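Endo-1,4-b-d-mannanase (Trichoderma reesei, PDB 1QNR) probably hydrolyses internal beta-1,4-mannosidic bonds in mannan backbones, acting as a family 5 glycoside hydrolase. Local coordinates at residues A[38-43]-A[310-315]; A[207-212]-A[224-229]. One frame throughout, in Å; residues are numbered along the deposited sequence.

Interaction 1: residues A[38-43]-A[310-315]; sequences VDSTFS and DTFANG
T41 and F312 meet where the helix 35-47 faces the loop that leaves strand 300-309, and the threonine side chain is the one to follow. From CB it forks. The hydroxyl branch, OG1, stands anti to the carbonyl carbon (chi1 -59°), which brings it to the edge of the F312 ring, in the ring plane, with T41 OG1 3.6 Å from F312 CE1. The same oxygen is hydrogen-bonded to D37 O one turn back and accepts from a water at 3.0 Å. The methyl branch, CG2, runs past the D310 carboxylate, T41 CG2 lying 4.0 Å from D310 OD2. In this TIM barrel the helix follows the first barrel strand, 21-25, which pairs with 300-309, so the contact joins the two ends of the barrel's circuit. D310 OD2 is bonded to W308 NE1 on its own strand and to H44 ND1 on the facing helix, just past 38-43, while T311 N donates to D310 OD1, on its anti lone pair. Between the two segments themselves no direct hydrogen bond crosses, and water bridges them. The water on T41 OG1 also donates to T311 O and is bonded to S40 OG at 2.7 Å, and a second water links S40 OG to A313 N.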
ATOM      1  N   VAL A  38      -9.220  -3.249  16.761  1.00 10.19           N
ATOM      2  CA  VAL A  38      -9.509  -3.077  15.322  1.00 10.11           C
ATOM      3  C   VAL A  38     -10.846  -2.348  15.179  1.00 10.86           C
ATOM      4  O   VAL A  38     -10.948  -1.352  14.381  1.00 11.18           O
ATOM      5  CB  VAL A  38      -9.624  -4.463  14.622  1.00 11.93           C
ATOM      6  CG1 VAL A  38     -10.078  -4.307  13.163  1.00 12.76           C
ATOM      7  CG2 VAL A  38      -8.301  -5.227  14.713  1.00 12.49           C
ATOM      8  N   ASP A  39     -11.876  -2.679  15.982  1.00 11.70           N
ATOM      9  CA  ASP A  39     -13.200  -2.055  15.789  1.00 14.33           C
ATOM     10  C   ASP A  39     -13.169  -0.580  16.174  1.00 12.30           C
ATOM     11  O   ASP A  39     -13.726   0.261  15.444  1.00 12.12           O
ATOM     12  CB  ASP A  39     -14.250  -2.815  16.620  1.00 17.65           C
ATOM     13  CG  ASP A  39     -14.513  -4.199  15.927  1.00 20.24           C
ATOM     14  OD1 ASP A  39     -14.480  -4.430  14.708  1.00 25.22           O
ATOM     15  OD2 ASP A  39     -14.796  -5.083  16.652  1.00 27.42           O
ATOM     16  N   SER A  40     -12.436  -0.187  17.265  1.00 10.61           N
ATOM     17  CA  SER A  40     -12.452   1.251  17.572  1.00  9.50           C
ATOM     18  C   SER A  40     -11.690   2.051  16.523  1.00  9.05           C
ATOM     19  O   SER A  40     -12.115   3.144  16.131  1.00  9.37           O
ATOM     20  CB  SER A  40     -11.942   1.538  19.004  1.00 10.77           C
ATOM     21  OG  SER A  40     -10.630   1.043  19.228  1.00 11.96           O
ATOM     22  N   THR A  41     -10.577   1.528  16.026  1.00  8.81           N
ATOM     23  CA  THR A  41      -9.780   2.244  15.021  1.00  9.33           C
ATOM     24  C   THR A  41     -10.581   2.395  13.712  1.00  8.19           C
ATOM     25  O   THR A  41     -10.655   3.497  13.120  1.00  7.67           O
ATOM     26  CB  THR A  41      -8.479   1.454  14.766  1.00  9.19           C
ATOM     27  OG1 THR A  41      -7.744   1.339  16.026  1.00  9.53           O
ATOM     28  CG2 THR A  41      -7.573   2.179  13.743  1.00  8.88           C
ATOM     29  N   PHE A  42     -11.213   1.292  13.241  1.00  8.91           N
ATOM     30  CA  PHE A  42     -12.014   1.396  12.002  1.00  8.45           C
ATOM     31  C   PHE A  42     -13.264   2.228  12.214  1.00  9.35           C
ATOM     32  O   PHE A  42     -13.704   2.929  11.242  1.00 10.36           O
ATOM     33  CB  PHE A  42     -12.309  -0.015  11.449  1.00  8.77           C
ATOM     34  CG  PHE A  42     -11.180  -0.622  10.664  1.00  8.21           C
ATOM     35  CD1 PHE A  42      -9.888  -0.092  10.586  1.00  9.47           C
ATOM     36  CD2 PHE A  42     -11.456  -1.769   9.910  1.00  9.15           C
ATOM     37  CE1 PHE A  42      -8.882  -0.673   9.766  1.00 10.19           C
ATOM     38  CE2 PHE A  42     -10.479  -2.347   9.130  1.00 10.16           C
ATOM     39  CZ  PHE A  42      -9.184  -1.807   9.052  1.00 10.31           C
ATOM     40  N   SER A  43     -13.850   2.250  13.415  1.00  9.51           N
ATOM     41  CA  SER A  43     -14.978   3.180  13.655  1.00  9.26           C
ATOM     42  C   SER A  43     -14.536   4.612  13.438  1.00 10.09           C
ATOM     43  O   SER A  43     -15.175   5.454  12.780  1.00 11.24           O
ATOM     44  CB  SER A  43     -15.567   2.945  15.090  1.00 11.89           C
ATOM     45  OG  SER A  43     -16.667   3.883  15.313  1.00 18.52           O
ATOM     46  N   ASP A 310      -3.728   6.000  16.506  1.00  8.18           N
ATOM     47  CA  ASP A 310      -4.954   5.953  17.347  1.00  8.59           C
ATOM     48  C   ASP A 310      -4.600   5.374  18.716  1.00  9.16           C
ATOM     49  O   ASP A 310      -3.432   5.007  19.001  1.00  9.23           O
ATOM     50  CB  ASP A 310      -6.027   5.067  16.640  1.00  9.94           C
ATOM     51  CG  ASP A 310      -7.437   5.619  16.857  1.00  9.63           C
ATOM     52  OD1 ASP A 310      -7.776   6.123  17.978  1.00  9.68           O
ATOM     53  OD2 ASP A 310      -8.254   5.510  15.887  1.00  8.85           O
ATOM     54  N   THR A 311      -5.569   5.362  19.633  1.00  8.66           N
ATOM     55  CA  THR A 311      -5.373   4.844  20.978  1.00  9.09           C
ATOM     56  C   THR A 311      -6.528   3.949  21.375  1.00  8.68           C
ATOM     57  O   THR A 311      -7.611   3.977  20.684  1.00 10.71           O
ATOM     58  CB  THR A 311      -5.240   6.003  22.017  1.00 10.11           C
ATOM     59  OG1 THR A 311      -6.498   6.698  22.157  1.00 12.63           O
ATOM     60  CG2 THR A 311      -4.134   6.978  21.630  1.00 11.73           C
ATOM     61  N   PHE A 312      -6.343   3.069  22.356  1.00  8.67           N
ATOM     62  CA  PHE A 312      -7.272   1.958  22.605  1.00  8.99           C
ATOM     63  C   PHE A 312      -7.955   2.073  23.974  1.00 10.97           C
ATOM     64  O   PHE A 312      -7.577   2.873  24.839  1.00 11.94           O
ATOM     65  CB  PHE A 312      -6.456   0.657  22.499  1.00 10.12           C
ATOM     66  CG  PHE A 312      -5.663   0.549  21.208  1.00  9.25           C
ATOM     67  CD1 PHE A 312      -6.291   0.789  19.948  1.00  8.54           C
ATOM     68  CD2 PHE A 312      -4.326   0.204  21.234  1.00 10.94           C
ATOM     69  CE1 PHE A 312      -5.520   0.720  18.772  1.00 10.29           C
ATOM     70  CE2 PHE A 312      -3.609   0.099  20.033  1.00 11.43           C
ATOM     71  CZ  PHE A 312      -4.183   0.407  18.792  1.00 10.32           C
ATOM     72  N   ALA A 313      -9.012   1.244  24.186  1.00 12.95           N
ATOM     73  CA  ALA A 313      -9.774   1.316  25.442  1.00 14.04           C
ATOM     74  C   ALA A 313      -8.931   1.186  26.702  1.00 14.04           C
ATOM     75  O   ALA A 313      -9.345   1.744  27.767  1.00 14.16           O
ATOM     76  CB  ALA A 313     -10.890   0.244  25.450  1.00 14.74           C
ATOM     77  N   ASN A 314      -7.837   0.407  26.677  1.00 12.41           N
ATOM     78  CA  ASN A 314      -7.006   0.235  27.877  1.00 12.91           C
ATOM     79  C   ASN A 314      -5.974   1.348  28.072  1.00 12.73           C
ATOM     80  O   ASN A 314      -5.147   1.245  29.010  1.00 13.87           O
ATOM     81  CB  ASN A 314      -6.341  -1.134  27.801  1.00 14.22           C
ATOM     82  CG  ASN A 314      -5.251  -1.207  26.749  1.00 16.65           C
ATOM     83  OD1 ASN A 314      -5.153  -0.388  25.821  1.00 13.65           O
ATOM     84  ND2 ASN A 314      -4.332  -2.188  26.806  1.00 22.90           N
ATOM     85  N   GLY A 315      -5.990   2.396  27.226  1.00 10.42           N
ATOM     86  CA  GLY A 315      -5.005   3.469  27.412  1.00 10.54           C
ATOM     87  C   GLY A 315      -3.733   3.268  26.605  1.00 10.29           C
ATOM     88  O   GLY A 315      -2.892   4.173  26.650  1.00 11.23           O
TER
HETATM   89  O   HOH W   1      -8.832   2.896  18.333  1.00 10.20           O
HETATM   90  O   HOH W   2     -10.048  -0.078  21.762  1.00 13.21           O

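Interaction 2: residues A[207-212]-A[224-229]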
ATOM      1  N   LEU A 207       9.311   6.021  -8.666  1.00  9.02           N
ATOM      2  CA  LEU A 207      10.628   6.522  -9.097  1.00  8.22           C
ATOM      3  C   LEU A 207      10.817   6.199 -10.594  1.00  8.96           C
ATOM      4  O   LEU A 207      10.385   5.177 -11.131  1.00 10.15           O
ATOM      5  CB  LEU A 207      11.765   5.887  -8.269  1.00  8.79           C
ATOM      6  CG  LEU A 207      11.509   5.949  -6.719  1.00  9.48           C
ATOM      7  CD1 LEU A 207      12.712   5.269  -5.995  1.00 10.04           C
ATOM      8  CD2 LEU A 207      11.329   7.374  -6.198  1.00 10.74           C
ATOM      9  N   GLY A 208      11.564   7.090 -11.278  1.00  9.00           N
ATOM     10  CA  GLY A 208      11.960   6.895 -12.681  1.00  9.61           C
ATOM     11  C   GLY A 208      10.958   7.482 -13.631  1.00  9.03           C
ATOM     12  O   GLY A 208      10.018   6.769 -14.100  1.00 10.41           O
ATOM     13  N   LEU A 209      11.027   8.772 -13.971  1.00 10.21           N
ATOM     14  CA  LEU A 209      10.028   9.446 -14.857  1.00 10.20           C
ATOM     15  C   LEU A 209      10.732  10.645 -15.482  1.00 13.42           C
ATOM     16  O   LEU A 209      11.234  11.531 -14.774  1.00 13.89           O
ATOM     17  CB  LEU A 209       8.772   9.771 -13.995  1.00 10.67           C
ATOM     18  CG  LEU A 209       7.618  10.452 -14.721  1.00 10.60           C
ATOM     19  CD1 LEU A 209       7.087   9.702 -15.911  1.00 12.46           C
ATOM     20  CD2 LEU A 209       6.516  10.874 -13.753  1.00 12.56           C
ATOM     21  N   SER A 210      10.692  10.712 -16.834  1.00 12.01           N
ATOM     22  CA  SER A 210      11.586  11.698 -17.519  1.00 12.94           C
ATOM     23  C   SER A 210      10.956  13.047 -17.730  1.00 13.76           C
ATOM     24  O   SER A 210      11.646  13.953 -18.292  1.00 15.81           O
ATOM     25  CB  SER A 210      12.014  11.079 -18.873  1.00 14.35           C
ATOM     26  OG  SER A 210      12.883   9.909 -18.656  1.00 15.08           O
ATOM     27  N   THR A 211       9.755  13.346 -17.270  1.00 13.98           N
ATOM     28  CA  THR A 211       9.079  14.632 -17.464  1.00 13.66           C
ATOM     29  C   THR A 211       9.214  15.582 -16.269  1.00 14.44           C
ATOM     30  O   THR A 211       8.609  16.671 -16.241  1.00 16.41           O
ATOM     31  CB  THR A 211       7.575  14.364 -17.647  1.00 15.07           C
ATOM     32  OG1 THR A 211       7.115  13.505 -16.553  1.00 13.92           O
ATOM     33  CG2 THR A 211       7.252  13.645 -18.948  1.00 15.66           C
ATOM     34  N   GLY A 212      10.105  15.242 -15.320  1.00 14.96           N
ATOM     35  CA  GLY A 212      10.352  16.027 -14.134  1.00 17.82           C
ATOM     36  C   GLY A 212      11.548  16.995 -14.290  1.00 17.00           C
ATOM     37  O   GLY A 212      11.913  17.385 -15.416  1.00 18.38           O
ATOM     38  N   THR A 224      13.267   1.124 -11.375  1.00 11.29           N
ATOM     39  CA  THR A 224      11.843   1.255 -11.816  1.00  9.63           C
ATOM     40  C   THR A 224      11.668   2.352 -12.838  1.00  8.50           C
ATOM     41  O   THR A 224      12.429   3.348 -12.810  1.00 10.74           O
ATOM     42  CB  THR A 224      10.907   1.517 -10.594  1.00  9.57           C
ATOM     43  OG1 THR A 224      11.293   2.743  -9.915  1.00 10.50           O
ATOM     44  CG2 THR A 224      10.999   0.386  -9.546  1.00 11.90           C
ATOM     45  N   ASP A 225      10.777   2.104 -13.819  1.00 10.32           N
ATOM     46  CA  ASP A 225      10.417   3.072 -14.863  1.00 10.74           C
ATOM     47  C   ASP A 225       8.890   3.223 -14.741  1.00 10.08           C
ATOM     48  O   ASP A 225       8.157   2.283 -15.090  1.00 10.67           O
ATOM     49  CB  ASP A 225      10.878   2.519 -16.226  1.00 11.68           C
ATOM     50  CG  ASP A 225      10.588   3.468 -17.384  1.00 15.49           C
ATOM     51  OD1 ASP A 225       9.524   4.105 -17.412  1.00 16.54           O
ATOM     52  OD2 ASP A 225      11.432   3.603 -18.326  1.00 17.17           O
ATOM     53  N   PHE A 226       8.448   4.354 -14.187  1.00  9.07           N
ATOM     54  CA  PHE A 226       7.009   4.529 -13.907  1.00  9.11           C
ATOM     55  C   PHE A 226       6.112   4.370 -15.107  1.00 11.06           C
ATOM     56  O   PHE A 226       5.082   3.634 -15.046  1.00 11.38           O
ATOM     57  CB  PHE A 226       6.741   5.912 -13.256  1.00 11.23           C
ATOM     58  CG  PHE A 226       5.323   6.065 -12.774  1.00  8.82           C
ATOM     59  CD1 PHE A 226       4.915   5.364 -11.632  1.00  9.31           C
ATOM     60  CD2 PHE A 226       4.436   6.918 -13.422  1.00  9.42           C
ATOM     61  CE1 PHE A 226       3.625   5.547 -11.138  1.00  9.18           C
ATOM     62  CE2 PHE A 226       3.115   7.055 -12.925  1.00 10.25           C
ATOM     63  CZ  PHE A 226       2.691   6.334 -11.786  1.00  8.94           C
ATOM     64  N   ALA A 227       6.484   5.023 -16.230  1.00 11.27           N
ATOM     65  CA  ALA A 227       5.658   4.894 -17.443  1.00 12.44           C
ATOM     66  C   ALA A 227       5.605   3.475 -18.005  1.00 13.44           C
ATOM     67  O   ALA A 227       4.528   3.008 -18.458  1.00 17.35           O
ATOM     68  CB  ALA A 227       6.092   5.913 -18.495  1.00 14.91           C
ATOM     69  N   LYS A 228       6.712   2.745 -17.960  1.00 12.32           N
ATOM     70  CA  LYS A 228       6.736   1.356 -18.421  1.00 12.85           C
ATOM     71  C   LYS A 228       5.851   0.470 -17.515  1.00 13.14           C
ATOM     72  O   LYS A 228       5.094  -0.404 -17.959  1.00 15.87           O
ATOM     73  CB  LYS A 228       8.152   0.745 -18.477  1.00 13.75           C
ATOM     74  CG  LYS A 228       8.923   1.298 -19.705  1.00 17.26           C
ATOM     75  CD  LYS A 228      10.253   0.548 -19.844  1.00 22.39           C
ATOM     76  CE  LYS A 228      10.967   1.125 -21.085  1.00 26.90           C
ATOM     77  NZ  LYS A 228      12.195   0.304 -21.396  1.00 30.52           N
ATOM     78  N   ASN A 229       5.903   0.691 -16.183  1.00 10.91           N
ATOM     79  CA  ASN A 229       5.146  -0.138 -15.275  1.00 11.85           C
ATOM     80  C   ASN A 229       3.635   0.090 -15.438  1.00 12.71           C
ATOM     81  O   ASN A 229       2.864  -0.926 -15.439  1.00 12.14           O
ATOM     82  CB  ASN A 229       5.554   0.093 -13.808  1.00 11.41           C
ATOM     83  CG  ASN A 229       6.952  -0.352 -13.479  1.00 10.38           C
ATOM     84  OD1 ASN A 229       7.502  -1.286 -14.099  1.00 12.33           O
ATOM     85  ND2 ASN A 229       7.618   0.247 -12.444  1.00 11.83           N
TER
HETATM   86  O   HOH W   3       9.510   3.247  -7.667  1.00  9.90           O
HETATM   87  O   HOH W   4       7.989   3.300 -11.020  1.00 16.09           O
HETATM   88  O   HOH W   5       8.925   6.573 -16.629  1.00 12.91           O
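The F226 ring and the L209 side chain share the apolar part of this contact. L209 CD2 comes at the ring obliquely, and further back L209 CB lies 4.4 Å from F226 CB. A water sits at the ring edge, in plane; it also donates to L207 O. Outside the two segments, H261 of helix 253-267 packs against the ring edge-to-face, and A264 of the same helix touches F226 too. Two carbonyls are used in different ways. F226 N donates to G208 O in the carbonyl plane at 2.9 Å, with an N-H...O angle of 159°. T224 OG1 instead reaches L207 O at 2.9 Å from above the carbonyl plane, about 50° out of it. With chi1 at 60° the hydroxyl lies between the T224 backbone N and carbonyl carbon, where it also accepts from a water that in turn takes the L207 N-H. A valine in place of T224 would probably leave L207 O without its protein donor and that water without its acceptor. G208 has T224 O close by, with a CA-H...O contact of 3.6 Å from G208 CA; a side chain there would clash. D225 is the N-cap of helix 226-230: K228 N donates to D225 OD1 at 3.2 Å, from above the carboxylate plane. A water receives the A227 N-H and donates to both G208 O and D225 OD1. In the TIM barrel, 207-212 lies in the loop after strand 199-201 and meets the start of helix 226-230 before strand 238-242; the L207 side chain is about 6 Å from a bound mannose. With F226 N, A227 N and K228 N all satisfied, the helix start is probably fixed against the loop.

How the interactions relate
Both contacts set a loop that follows a barrel strand against a helix, but they lie on opposite sides of the molecule, their centres 39 Å apart and their nearest atoms about 25 Å. They share no element. Interaction 2 is nested within the chain between the partners of interaction 1: one joins near neighbours, the other the early helix and the last part of the barrel. Interaction 1 is partly buried; it meets the middle of its helix from the side, and between its two segments the polar links run through water, with H44 of the same helix bonded directly to D310. Interaction 2 is the more buried, meets a helix at its N-terminus, and combines direct backbone and hydroxyl bonds with water and apolar side chains.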